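Local coordinates for protein thiosulfate sulfurtransferase (Pseudomonas aeruginosa, PDB 1YT8) that probably transfers sulfur from thiosulfate to cyanide and is built from several rhodanese-like domains, at residues I66-D71 and P77-R82; D386-P391 and R407-A412; L396-S401 and L441-A446; L420-E425 and A483-D488; Y433-G438 and A448-L453. All blocks are in the same frame, centred on the assembly; numbering follows the deposited sequence.

Interactions 2, 3, 4 and 5 gather around one parallel sheet with the strand order 1-5-4-2-3, whereas interaction 1 belongs to the corresponding sheet near the start of the chain. Interactions 1 and 5 repeat one design, a helix packed on the strand before it, and a salt bridge joins them. Interactions 3 and 5 share helix 441-454 and use neighbouring strands, their centres about 8 Å apart. Interaction 4 lays a long C-terminal loop on helix 420-427. Interactions 1, 3, 4 and 5 are buried; interaction 2 is smaller and only partly buried. Contacts across the segments are mainly apolar, with a few oxygens against carbon, while polar bonds shape the loops of interactions 1, 2 and 3.

Interaction 1 of 5, residues I66-D71 and P77-R82; sequences ITVYDD and PVAAQR
Val-68 carries most of this contact, its two methyl branches resting on consecutive alanines of the helix. CG2 of Val-68 lies 4.2 Å from CB of Ala-80, and CG1 of Val-68 is 4.5 Å from CB of Ala-79. The valine's chi1 of -62° sets CG1 opposite the carbonyl carbon and tucks CG2 between that carbon and the backbone N, which lets both branches face the helix. The short alanine side chains allow the helix to run close: CA of Val-68 and CA of Ala-80 are 6.8 Å apart. One turn earlier, the ring atom CD of Pro-77 comes within 4.4 Å of OD2 of Asp-70, at the end where the strand gives way to its loop.

Asp-70 is held in turn by backbone N-H groups. Its OD1 takes a bond from Gly-72 N and its OD2 one from Ala-76 N, so the carboxylate ties the strand end to the start of helix 75-85. Behind Val-68, strand 66-69 is bonded to strands 25-28 and 91-94, and Leu-93 and Leu-83 widen the apolar layer. On another side of the helix, CG1 of Val-78 sits 3.6 Å above the guanidinium plane of Arg-82, over its centre, and Arg-82 forms a salt bridge with Glu-449.

Strand, loop and helix make the first half of a beta-alpha-beta crossover. Asp-70 directly follows its strand, as Cys-193 of the sulfite pocket follows strand 188-192. An acidic residue whose carboxylate is taken up by backbone N-H groups stands there, so this copy probably lacks a cysteine-based sulfur-transfer site.

Interaction 2 of 5, residues D386-P391 and R407-A412; sequences DWLGEP and RHIPGA
The carbonyl O of Ile-409 is gripped twice, by ND1 of His-408 at 3.1 Å and by the backbone N of Ala-412 at 3.0 Å, the two donors arriving from opposite faces of the carbonyl plane. The imidazole bond is almost straight, with an N-H...O angle of 177°. Its acceptor lies in the ring plane, although the donor itself stands well above the plane of the carbonyl, 64° out of it. Ala-412 N closes a type II turn that begins at Ile-409, and Gly-411 takes the positive phi of that turn.

The sequence His-Ile-Pro-Gly-Ala is a signature of rhodanese domains, lying here between helix 401-406 and the short edge strand 413-414. The ring of His-408 is further stacked on Tyr-404, and the stack and the in-plane bond together hold its rotation.

The turn so shaped offers Ile-409 to Leu-388, which lies in a type I turn from Trp-387 to Glu-390. The two side chains cross at about a right angle. CD1 of Leu-388 touches CG2 of Ile-409 at 4.2 Å, and the same methyl is 4.2 Å from O of Pro-410. CG2 of Ile-409, set beside its own carbonyl carbon, is the branch that meets the leucine. Trp-468 of helix 464-470 packs against Leu-388, Ile-409 and Pro-410 alike, and Val-395 of the sheet also meets Leu-388.

Interaction 3 of 5, residues L396-S401 and L441-A446; sequences LDFTAS and LLARFA
In the alpha/beta fold of a rhodanese domain, the loop leaving strand 393-397 here meets the weakly bonded first turns of helix 441-454, and Phe-398 fills the junction. With chi1 at -69°, its CG stands opposite the carbonyl carbon and the ring is directed at the helix. Two alanines one turn apart receive it obliquely. CB of Ala-446 is 3.7 Å from CZ of Phe-398 at the ring's far end, and CB of Ala-443 is 4.0 Å from CD2 of Phe-398 nearer its root. Leu-442 fits beside the base of the aromatic side chain, with its CG 4.3 Å from CB of Phe-398 and its CD2 3.8 Å from the carbonyl O of Phe-398. The CA atoms of Phe-398 and Ala-443 are only 6.0 Å apart, an approach permitted by the small alanine side chain.

The loop's own polar bonds present the phenyl group. OD1 of Asp-397 accepts from the backbone N of Thr-399 at 3.1 Å, an Asx turn spanning Phe-398; the N-H comes from above the carboxylate plane. OG1 of Thr-399 is bonded to Asn-403 in helix 401-406, and Ser-401 OG binds Asp-488 from the C-terminal loop.

Around the contact, Phe-398 is bonded through its backbone to Thr-436 of the adjacent strand, while its ring also touches Leu-435 of that strand and Leu-420 of helix 420-427. The ring thus lies between the parallel sheet and two helices on one of its faces, with Leu-53 of helix 51-58 against Leu-442 on the outer side.

Interaction 4 of 5, residues L420-E425 and A483-D488; sequences LKQALE and ASPRID
Ser-484, with chi1 at -64°, holds OG beside its backbone N and opposite its carbonyl carbon, which puts the hydroxyl 3.9 Å from the methyl CB of Ala-423. The extended chain of Gln-422 (chi1 -177°) reaches the margin of the contact beside Pro-485.

The centre is alanine on alanine: CB of Ala-423 and CB of Ala-483 meet at 4.0 Å. The carbonyl O of Ala-483 lies still nearer the helix backbone, 3.6 Å from CA of Ala-423, and the two CA atoms of Ala-423 and Ala-483 are 5.0 Å apart. Such closeness needs small side chains on both partners. The loop's polar atoms are turned to other donors: Ser-484 OG accepts from the backbone N of Leu-416, and the O of Ala-483 has a weak bond from Arg-426. On the exposed side of the helix, NZ of Lys-421 and OE2 of Glu-425, one turn apart, form a salt bridge of 2.9 Å.

Helix 420-427 connects strands 413-414 and 432-436 of the parallel rhodanese-type sheet, and a loop from beyond the sheet's last strand, 458-461, folds back onto it. Leu-420 and Leu-424 point away from this loop to pack on helix 441-454, while segment 483-488 covers another side, bonded through its backbone to Trp-414 of edge strand 413-414 and, farther on, to Asp-33 of helix 32-35.

Interaction 5 of 5, residues Y433-G438 and A448-L453; sequences YVLTCG and AEVQAL
Helix 441-454 packs over strand 432-436, which runs before it in the chain, and CA of Val-450 comes 8.2 Å from CA of Tyr-433 at their nearest. Val-450 supplies both contacts from the helix, one with each branch. Its chi1 of 178° puts CG1 beside the carbonyl carbon and CG2 beside the backbone N, spreading the methyls over two strand residues. CG1 of Val-450 sits over one face of the Tyr-433 ring, displaced toward the rim, with CG of Tyr-433 4.1 Å away. CG2 of Val-450 meets Leu-435 tip to tip, 3.9 Å from CD1 of Leu-435 and 4.1 Å from CD2 of Leu-435. Tyr-433 and Leu-435, two apart in the strand, project to the same side of the sheet.

Strand, helix and the following strand 458-461 form a beta-alpha-beta crossover of the rhodanese fold, and Val-458 of the second strand adds to the apolar layer by touching both Leu-435 and Val-450. Beyond Leu-435 the chain passes through Thr-436 to Cys-437, which occupies the place that Cys-193 of the sulfite pocket has after its own strand; by that analogy the loop is probably the active-site loop of its domain. The hydroxyl of Thr-436 is hydrogen-bonded to Thr-465 at the start of helix 464-470, and the SG of Cys-437 approaches the first turn of helix 441-454 near Leu-442. Leu-424 of helix 420-427 packs on Tyr-433, and Leu-396 flanks Leu-435.

Interaction 1 of 5, residues I66-D71 and P77-R82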
# COMPACT_ATOMS: atom_id res chain seq x y z
N ILE A 66 10.64 17.45 -3.71
CA ILE A 66 9.37 16.88 -4.15
C ILE A 66 9.01 17.39 -5.54
O ILE A 66 9.06 18.59 -5.81
CB ILE A 66 8.22 17.28 -3.21
CG1 ILE A 66 8.50 16.79 -1.79
CG2 ILE A 66 6.89 16.71 -3.73
CD1 ILE A 66 7.53 17.34 -0.77
N THR A 67 8.65 16.46 -6.42
CA THR A 67 8.24 16.81 -7.78
C THR A 67 6.87 16.19 -8.03
O THR A 67 6.72 14.96 -8.05
CB THR A 67 9.25 16.26 -8.83
OG1 THR A 67 10.55 16.81 -8.59
CG2 THR A 67 8.80 16.64 -10.24
N VAL A 68 5.86 17.04 -8.20
CA VAL A 68 4.49 16.57 -8.44
C VAL A 68 4.14 16.62 -9.93
O VAL A 68 4.73 17.39 -10.69
CB VAL A 68 3.46 17.41 -7.66
CG1 VAL A 68 3.69 17.29 -6.16
CG2 VAL A 68 3.55 18.87 -8.07
N TYR A 69 3.18 15.80 -10.34
CA TYR A 69 2.77 15.80 -11.74
C TYR A 69 1.39 15.18 -11.94
O TYR A 69 0.87 14.49 -11.06
CB TYR A 69 3.79 15.03 -12.59
CG TYR A 69 3.65 13.51 -12.52
CD1 TYR A 69 2.81 12.82 -13.41
CD2 TYR A 69 4.32 12.77 -11.55
CE1 TYR A 69 2.64 11.44 -13.32
CE2 TYR A 69 4.15 11.37 -11.46
CZ TYR A 69 3.31 10.72 -12.34
OH TYR A 69 3.12 9.35 -12.24
N ASP A 70 0.81 15.46 -13.09
CA ASP A 70 -0.47 14.90 -13.50
C ASP A 70 -0.37 14.85 -15.02
O ASP A 70 0.74 14.95 -15.56
CB ASP A 70 -1.67 15.77 -13.06
CG ASP A 70 -1.59 17.21 -13.55
OD1 ASP A 70 -0.88 17.50 -14.54
OD2 ASP A 70 -2.26 18.06 -12.93
N ASP A 71 -1.48 14.70 -15.72
CA ASP A 71 -1.40 14.66 -17.17
C ASP A 71 -2.16 15.82 -17.79
O ASP A 71 -2.85 15.64 -18.79
CB ASP A 71 -1.91 13.31 -17.70
CG ASP A 71 -1.55 13.09 -19.16
OD1 ASP A 71 -0.46 13.53 -19.59
OD2 ASP A 71 -2.35 12.47 -19.89
N PRO A 77 -0.33 21.93 -10.15
CA PRO A 77 -0.08 23.25 -9.58
C PRO A 77 -0.77 23.49 -8.23
O PRO A 77 -0.22 24.17 -7.37
CB PRO A 77 -0.55 24.21 -10.68
CG PRO A 77 -1.55 23.39 -11.45
CD PRO A 77 -0.89 22.04 -11.51
N VAL A 78 -1.96 22.93 -8.06
CA VAL A 78 -2.70 23.07 -6.80
C VAL A 78 -1.97 22.29 -5.71
O VAL A 78 -1.80 22.77 -4.58
CB VAL A 78 -4.15 22.53 -6.94
CG1 VAL A 78 -4.87 22.59 -5.59
CG2 VAL A 78 -4.91 23.36 -7.96
N ALA A 79 -1.52 21.09 -6.05
CA ALA A 79 -0.80 20.25 -5.10
C ALA A 79 0.49 20.95 -4.65
O ALA A 79 0.81 20.97 -3.47
CB ALA A 79 -0.46 18.91 -5.74
N ALA A 80 1.21 21.54 -5.61
CA ALA A 80 2.45 22.23 -5.31
C ALA A 80 2.24 23.37 -4.31
O ALA A 80 3.03 23.55 -3.39
CB ALA A 80 3.08 22.77 -6.59
N GLN A 81 1.18 24.14 -4.51
CA GLN A 81 0.87 25.26 -3.63
C GLN A 81 0.52 24.80 -2.22
O GLN A 81 0.98 25.37 -1.23
CB GLN A 81 -0.30 26.08 -4.19
CG GLN A 81 -0.65 27.31 -3.37
CD GLN A 81 0.50 28.30 -3.30
OE1 GLN A 81 1.05 28.71 -4.32
NE2 GLN A 81 0.86 28.70 -2.08
N ARG A 82 -0.32 23.78 -2.12
CA ARG A 82 -0.71 23.28 -0.82
C ARG A 82 0.49 22.73 -0.07
O ARG A 82 0.59 22.87 1.14
CB ARG A 82 -1.80 22.21 -0.96
CG ARG A 82 -3.12 22.83 -1.37
CD ARG A 82 -4.22 21.81 -1.61
NE ARG A 82 -5.45 22.48 -2.01
CZ ARG A 82 -6.55 21.86 -2.44
NH1 ARG A 82 -6.57 20.54 -2.53
NH2 ARG A 82 -7.61 22.57 -2.78

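Interaction 2 of 5, residues D386-P391 and R407-A412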
# COMPACT_ATOMS: atom_id res chain seq x y z
N ASP A 386 -33.01 17.13 10.45
CA ASP A 386 -34.08 18.13 10.39
C ASP A 386 -33.95 18.95 9.11
O ASP A 386 -34.93 19.14 8.39
CB ASP A 386 -34.01 19.06 11.61
CG ASP A 386 -34.64 18.44 12.85
OD1 ASP A 386 -34.40 18.95 13.96
OD2 ASP A 386 -35.38 17.44 12.71
N TRP A 387 -32.75 19.43 8.82
CA TRP A 387 -32.50 20.22 7.62
C TRP A 387 -32.96 19.48 6.36
O TRP A 387 -33.59 20.07 5.48
CB TRP A 387 -31.00 20.52 7.49
CG TRP A 387 -30.51 21.65 8.34
CD1 TRP A 387 -31.11 22.16 9.46
CD2 TRP A 387 -29.30 22.40 8.16
NE1 TRP A 387 -30.34 23.18 9.98
CE2 TRP A 387 -29.23 23.34 9.21
CE3 TRP A 387 -28.26 22.35 7.21
CZ2 TRP A 387 -28.16 24.25 9.33
CZ3 TRP A 387 -27.20 23.25 7.34
CH2 TRP A 387 -27.16 24.18 8.39
N LEU A 388 -32.64 18.20 6.28
CA LEU A 388 -33.00 17.39 5.12
C LEU A 388 -34.50 17.19 4.96
O LEU A 388 -34.95 16.62 3.95
CB LEU A 388 -32.29 16.03 5.20
CG LEU A 388 -30.77 16.11 5.07
CD1 LEU A 388 -30.14 14.73 5.29
CD2 LEU A 388 -30.41 16.64 3.68
N GLY A 389 -35.27 17.65 5.93
CA GLY A 389 -36.72 17.52 5.87
C GLY A 389 -37.32 18.49 4.86
O GLY A 389 -38.50 18.40 4.52
N GLU A 390 -36.50 19.43 4.40
CA GLU A 390 -36.92 20.43 3.42
C GLU A 390 -35.83 20.53 2.36
O GLU A 390 -34.66 20.25 2.64
CB GLU A 390 -37.09 21.80 4.08
CG GLU A 390 -38.08 21.84 5.24
CD GLU A 390 -39.48 21.45 4.82
OE1 GLU A 390 -39.98 22.02 3.83
OE2 GLU A 390 -40.08 20.58 5.49
N PRO A 391 -36.18 20.92 1.13
CA PRO A 391 -35.15 21.03 0.10
C PRO A 391 -34.23 22.21 0.35
O PRO A 391 -34.56 23.11 1.13
CB PRO A 391 -35.97 21.18 -1.19
CG PRO A 391 -37.20 21.90 -0.71
CD PRO A 391 -37.52 21.18 0.57
N ARG A 407 -22.84 2.25 2.10
CA ARG A 407 -23.73 2.93 3.03
C ARG A 407 -23.45 4.42 3.08
O ARG A 407 -22.30 4.84 3.16
CB ARG A 407 -23.55 2.33 4.43
CG ARG A 407 -24.53 2.82 5.48
CD ARG A 407 -24.16 2.24 6.84
NE ARG A 407 -22.83 2.69 7.25
CZ ARG A 407 -22.18 2.25 8.32
NH1 ARG A 407 -22.74 1.33 9.11
NH2 ARG A 407 -20.98 2.73 8.61
N HIS A 408 -24.51 5.23 3.04
CA HIS A 408 -24.34 6.68 3.09
C HIS A 408 -25.62 7.36 3.55
O HIS A 408 -26.70 6.75 3.58
CB HIS A 408 -23.92 7.21 1.72
CG HIS A 408 -24.87 6.86 0.61
ND1 HIS A 408 -26.07 7.51 0.43
CD2 HIS A 408 -24.79 5.93 -0.36
CE1 HIS A 408 -26.69 7.00 -0.62
NE2 HIS A 408 -25.93 6.03 -1.12
N ILE A 409 -25.50 8.62 3.94
CA ILE A 409 -26.64 9.40 4.39
C ILE A 409 -27.60 9.55 3.21
O ILE A 409 -27.18 9.86 2.10
CB ILE A 409 -26.18 10.79 4.88
CG1 ILE A 409 -25.20 10.61 6.05
CG2 ILE A 409 -27.38 11.63 5.29
CD1 ILE A 409 -24.53 11.89 6.52
N PRO A 410 -28.90 9.31 3.43
CA PRO A 410 -29.89 9.43 2.35
C PRO A 410 -29.81 10.77 1.62
O PRO A 410 -29.84 11.83 2.25
CB PRO A 410 -31.22 9.25 3.08
CG PRO A 410 -30.86 8.32 4.19
CD PRO A 410 -29.55 8.91 4.69
N GLY A 411 -29.72 10.70 0.29
CA GLY A 411 -29.65 11.91 -0.51
C GLY A 411 -28.25 12.46 -0.74
O GLY A 411 -28.06 13.34 -1.58
N ALA A 412 -27.26 11.96 -0.00
CA ALA A 412 -25.89 12.43 -0.15
C ALA A 412 -25.36 12.19 -1.56
O ALA A 412 -25.70 11.20 -2.21
CB ALA A 412 -24.99 11.74 0.87

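Interaction 3 of 5, residues L396-S401 and L441-A446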
# COMPACT_ATOMS: atom_id res chain seq x y z
N LEU A 396 -22.53 16.48 0.63
CA LEU A 396 -21.45 15.96 -0.19
C LEU A 396 -20.67 14.93 0.62
O LEU A 396 -20.23 15.22 1.74
CB LEU A 396 -20.51 17.10 -0.61
CG LEU A 396 -21.15 18.27 -1.35
CD1 LEU A 396 -20.06 19.25 -1.78
CD2 LEU A 396 -21.91 17.75 -2.57
N ASP A 397 -20.50 13.74 0.06
CA ASP A 397 -19.79 12.64 0.73
C ASP A 397 -18.41 12.45 0.09
O ASP A 397 -18.30 12.13 -1.09
CB ASP A 397 -20.60 11.35 0.59
CG ASP A 397 -20.21 10.30 1.60
OD1 ASP A 397 -19.08 10.36 2.14
OD2 ASP A 397 -21.03 9.39 1.86
N PHE A 398 -17.36 12.63 0.89
CA PHE A 398 -15.98 12.51 0.42
C PHE A 398 -15.33 11.15 0.66
O PHE A 398 -14.17 10.94 0.29
CB PHE A 398 -15.13 13.60 1.07
CG PHE A 398 -15.44 14.99 0.58
CD1 PHE A 398 -14.71 15.56 -0.45
CD2 PHE A 398 -16.50 15.70 1.13
CE1 PHE A 398 -15.03 16.82 -0.94
CE2 PHE A 398 -16.83 16.97 0.64
CZ PHE A 398 -16.09 17.53 -0.39
N THR A 399 -16.05 10.23 1.30
CA THR A 399 -15.48 8.90 1.55
C THR A 399 -15.23 8.20 0.21
O THR A 399 -15.70 8.65 -0.82
CB THR A 399 -16.43 8.04 2.42
OG1 THR A 399 -15.72 6.88 2.88
CG2 THR A 399 -17.63 7.59 1.61
N ALA A 400 -14.47 7.11 0.24
CA ALA A 400 -14.18 6.37 -1.00
C ALA A 400 -15.48 5.91 -1.64
O ALA A 400 -16.43 5.54 -0.94
CB ALA A 400 -13.29 5.18 -0.69
N SER A 401 -15.53 5.94 -2.97
CA SER A 401 -16.74 5.54 -3.68
C SER A 401 -17.23 4.15 -3.27
O SER A 401 -18.43 3.91 -3.21
CB SER A 401 -16.53 5.59 -5.21
OG SER A 401 -15.61 4.60 -5.65
N LEU A 441 -12.96 13.71 8.85
CA LEU A 441 -11.58 14.15 8.69
C LEU A 441 -11.25 14.72 7.31
O LEU A 441 -10.75 15.84 7.20
CB LEU A 441 -10.60 13.01 9.00
CG LEU A 441 -9.12 13.39 8.86
CD1 LEU A 441 -8.81 14.60 9.74
CD2 LEU A 441 -8.25 12.21 9.24
N LEU A 442 -11.51 13.94 6.26
CA LEU A 442 -11.21 14.42 4.92
C LEU A 442 -12.12 15.57 4.50
O LEU A 442 -11.68 16.51 3.84
CB LEU A 442 -11.33 13.28 3.90
CG LEU A 442 -11.08 13.72 2.45
CD1 LEU A 442 -9.83 14.59 2.36
CD2 LEU A 442 -10.94 12.48 1.57
N ALA A 443 -13.39 15.50 4.90
CA ALA A 443 -14.35 16.54 4.55
C ALA A 443 -13.95 17.90 5.13
O ALA A 443 -14.20 18.94 4.50
CB ALA A 443 -15.75 16.15 5.04
N ARG A 444 -13.33 17.89 6.30
CA ARG A 444 -12.89 19.13 6.96
C ARG A 444 -11.89 19.90 6.09
O ARG A 444 -11.93 21.13 6.03
CB ARG A 444 -12.26 18.82 8.32
CG ARG A 444 -11.74 20.05 9.07
CD ARG A 444 -11.09 19.68 10.40
NE ARG A 444 -12.07 19.31 11.44
CZ ARG A 444 -12.77 20.18 12.16
NH1 ARG A 444 -12.61 21.49 11.97
NH2 ARG A 444 -13.62 19.75 13.07
N PHE A 445 -10.99 19.18 5.43
CA PHE A 445 -9.99 19.82 4.57
C PHE A 445 -10.60 20.38 3.29
O PHE A 445 -9.95 21.16 2.58
CB PHE A 445 -8.89 18.81 4.22
CG PHE A 445 -7.90 18.60 5.33
CD1 PHE A 445 -6.86 19.50 5.54
CD2 PHE A 445 -8.02 17.51 6.19
CE1 PHE A 445 -5.96 19.33 6.59
CE2 PHE A 445 -7.13 17.33 7.25
CZ PHE A 445 -6.10 18.24 7.44
N ALA A 446 -11.84 20.00 3.01
CA ALA A 446 -12.52 20.46 1.80
C ALA A 446 -13.46 21.65 2.00
O ALA A 446 -13.93 22.23 1.03
CB ALA A 446 -13.29 19.29 1.18

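Interaction 4 of 5, residues L420-E425 and A483-D488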
# COMPACT_ATOMS: atom_id res chain seq x y z
N LEU A 420 -14.09 19.07 -7.46
CA LEU A 420 -15.21 19.76 -6.84
C LEU A 420 -15.90 20.79 -7.73
O LEU A 420 -17.13 20.93 -7.67
CB LEU A 420 -14.76 20.43 -5.53
CG LEU A 420 -14.63 19.51 -4.32
CD1 LEU A 420 -14.01 20.28 -3.16
CD2 LEU A 420 -16.01 18.97 -3.93
N LYS A 421 -15.14 21.51 -8.54
CA LYS A 421 -15.75 22.52 -9.41
C LYS A 421 -16.81 21.87 -10.28
O LYS A 421 -17.96 22.32 -10.33
CB LYS A 421 -14.69 23.18 -10.29
CG LYS A 421 -15.26 24.27 -11.20
CD LYS A 421 -14.16 24.92 -12.03
CE LYS A 421 -14.69 26.07 -12.87
NZ LYS A 421 -15.71 25.63 -13.86
N GLN A 422 -16.43 20.79 -10.96
CA GLN A 422 -17.34 20.07 -11.83
C GLN A 422 -18.52 19.47 -11.06
O GLN A 422 -19.66 19.53 -11.52
CB GLN A 422 -16.59 18.96 -12.57
CG GLN A 422 -17.45 18.19 -13.56
CD GLN A 422 -16.70 17.05 -14.22
OE1 GLN A 422 -16.20 16.14 -13.54
NE2 GLN A 422 -16.62 17.09 -15.54
N ALA A 423 -18.25 18.90 -9.90
CA ALA A 423 -19.30 18.29 -9.10
C ALA A 423 -20.36 19.29 -8.67
O ALA A 423 -21.56 19.03 -8.78
CB ALA A 423 -18.71 17.62 -7.87
N LEU A 424 -19.91 20.45 -8.19
CA LEU A 424 -20.83 21.49 -7.74
C LEU A 424 -21.68 22.02 -8.89
O LEU A 424 -22.86 22.31 -8.71
CB LEU A 424 -20.04 22.62 -7.08
CG LEU A 424 -19.31 22.24 -5.79
CD1 LEU A 424 -18.51 23.43 -5.27
CD2 LEU A 424 -20.31 21.78 -4.74
N GLU A 425 -21.08 22.14 -10.07
CA GLU A 425 -21.81 22.62 -11.23
C GLU A 425 -22.92 21.62 -11.54
O GLU A 425 -24.07 22.02 -11.75
CB GLU A 425 -20.88 22.75 -12.45
CG GLU A 425 -19.76 23.76 -12.27
CD GLU A 425 -18.90 23.90 -13.50
OE1 GLU A 425 -18.57 22.87 -14.13
OE2 GLU A 425 -18.52 25.04 -13.84
N ALA A 483 -21.72 12.47 -8.30
CA ALA A 483 -21.48 13.76 -8.92
C ALA A 483 -20.09 13.82 -9.55
O ALA A 483 -19.70 14.83 -10.14
CB ALA A 483 -21.63 14.87 -7.89
N SER A 484 -19.34 12.73 -9.42
CA SER A 484 -17.99 12.61 -9.97
C SER A 484 -17.83 11.20 -10.51
O SER A 484 -18.57 10.30 -10.13
CB SER A 484 -16.93 12.84 -8.89
OG SER A 484 -16.97 14.15 -8.35
N PRO A 485 -16.87 10.99 -11.42
CA PRO A 485 -16.65 9.65 -11.98
C PRO A 485 -15.92 8.76 -10.96
O PRO A 485 -15.04 9.25 -10.24
CB PRO A 485 -15.80 9.93 -13.22
CG PRO A 485 -14.96 11.10 -12.77
CD PRO A 485 -15.98 11.98 -12.06
N ARG A 486 -16.28 7.48 -10.88
CA ARG A 486 -15.62 6.58 -9.94
C ARG A 486 -14.26 6.13 -10.43
O ARG A 486 -14.11 5.02 -10.96
CB ARG A 486 -16.49 5.34 -9.66
CG ARG A 486 -17.71 5.61 -8.81
CD ARG A 486 -18.42 4.31 -8.42
NE ARG A 486 -17.64 3.50 -7.49
CZ ARG A 486 -18.07 2.36 -6.95
NH1 ARG A 486 -19.27 1.89 -7.27
NH2 ARG A 486 -17.31 1.69 -6.10
N ILE A 487 -13.26 6.99 -10.26
CA ILE A 487 -11.90 6.68 -10.68
C ILE A 487 -10.95 6.71 -9.49
O ILE A 487 -9.73 6.69 -9.66
CB ILE A 487 -11.39 7.70 -11.72
CG1 ILE A 487 -11.47 9.12 -11.13
CG2 ILE A 487 -12.20 7.59 -13.00
CD1 ILE A 487 -10.84 10.19 -12.00
N ASP A 488 -11.51 6.74 -8.28
CA ASP A 488 -10.68 6.81 -7.08
C ASP A 488 -9.97 5.51 -6.72
O ASP A 488 -9.07 5.52 -5.88
CB ASP A 488 -11.50 7.35 -5.89
CG ASP A 488 -12.71 6.49 -5.54
OD1 ASP A 488 -13.32 5.87 -6.43
OD2 ASP A 488 -13.07 6.46 -4.34

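Interaction 5 of 5, residues Y433-G438 and A448-L453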
# COMPACT_ATOMS: atom_id res chain seq x y z
N TYR A 433 -24.45 23.82 2.21
CA TYR A 433 -23.78 22.54 2.00
C TYR A 433 -23.33 21.95 3.33
O TYR A 433 -22.92 22.67 4.23
CB TYR A 433 -22.54 22.72 1.13
CG TYR A 433 -22.82 23.10 -0.31
CD1 TYR A 433 -22.96 22.13 -1.29
CD2 TYR A 433 -22.91 24.44 -0.68
CE1 TYR A 433 -23.18 22.48 -2.62
CE2 TYR A 433 -23.14 24.80 -2.00
CZ TYR A 433 -23.27 23.82 -2.97
OH TYR A 433 -23.50 24.19 -4.27
N VAL A 434 -23.41 20.62 3.42
CA VAL A 434 -22.96 19.91 4.60
C VAL A 434 -22.02 18.83 4.07
O VAL A 434 -22.40 18.02 3.23
CB VAL A 434 -24.13 19.24 5.35
CG1 VAL A 434 -23.58 18.44 6.53
CG2 VAL A 434 -25.09 20.31 5.86
N LEU A 435 -20.77 18.84 4.54
CA LEU A 435 -19.78 17.88 4.07
C LEU A 435 -19.58 16.74 5.06
O LEU A 435 -19.60 16.94 6.27
CB LEU A 435 -18.45 18.59 3.82
CG LEU A 435 -18.51 19.97 3.16
CD1 LEU A 435 -17.09 20.45 2.88
CD2 LEU A 435 -19.32 19.92 1.86
N THR A 436 -19.38 15.53 4.53
CA THR A 436 -19.17 14.37 5.38
C THR A 436 -18.20 13.38 4.74
O THR A 436 -17.80 13.52 3.59
CB THR A 436 -20.51 13.64 5.67
OG1 THR A 436 -20.31 12.65 6.69
CG2 THR A 436 -21.02 12.95 4.42
N CYS A 437 -17.84 12.38 5.53
CA CYS A 437 -16.98 11.28 5.11
C CYS A 437 -17.05 10.33 6.30
O CYS A 437 -17.85 10.56 7.22
CB CYS A 437 -15.53 11.74 4.83
SG CYS A 437 -14.56 12.33 6.23
N GLY A 438 -16.23 9.29 6.30
CA GLY A 438 -16.27 8.34 7.40
C GLY A 438 -16.31 8.95 8.79
O GLY A 438 -17.21 8.66 9.58
N ALA A 448 -13.01 24.84 2.96
CA ALA A 448 -12.56 26.08 2.34
C ALA A 448 -12.80 26.13 0.83
O ALA A 448 -13.22 27.16 0.30
CB ALA A 448 -11.08 26.32 2.65
N GLU A 449 -12.53 25.02 0.14
CA GLU A 449 -12.72 24.99 -1.30
C GLU A 449 -14.19 25.05 -1.68
O GLU A 449 -14.57 25.75 -2.62
CB GLU A 449 -12.10 23.73 -1.92
CG GLU A 449 -12.04 23.83 -3.43
CD GLU A 449 -11.37 22.65 -4.11
OE1 GLU A 449 -10.62 21.90 -3.45
OE2 GLU A 449 -11.60 22.48 -5.32
N VAL A 450 -15.03 24.32 -0.95
CA VAL A 450 -16.46 24.35 -1.26
C VAL A 450 -17.00 25.77 -1.05
O VAL A 450 -17.80 26.26 -1.84
CB VAL A 450 -17.24 23.34 -0.39
CG1 VAL A 450 -18.73 23.45 -0.71
CG2 VAL A 450 -16.75 21.92 -0.67
N GLN A 451 -16.55 26.43 0.01
CA GLN A 451 -16.99 27.79 0.28
C GLN A 451 -16.56 28.72 -0.86
O GLN A 451 -17.34 29.55 -1.32
CB GLN A 451 -16.40 28.32 1.58
CG GLN A 451 -16.87 27.60 2.83
CD GLN A 451 -16.15 28.10 4.06
OE1 GLN A 451 -14.92 28.13 4.10
NE2 GLN A 451 -16.91 28.50 5.07
N ALA A 452 -15.32 28.56 -1.30
CA ALA A 452 -14.78 29.40 -2.37
C ALA A 452 -15.51 29.20 -3.70
O ALA A 452 -15.88 30.17 -4.37
CB ALA A 452 -13.29 29.12 -2.56
N LEU A 453 -15.74 27.95 -4.07
CA LEU A 453 -16.41 27.64 -5.33
C LEU A 453 -17.90 27.98 -5.34
O LEU A 453 -18.44 28.40 -6.37
CB LEU A 453 -16.23 26.15 -5.67
CG LEU A 453 -14.80 25.69 -5.94
CD1 LEU A 453 -14.73 24.16 -5.91
CD2 LEU A 453 -14.34 26.23 -7.30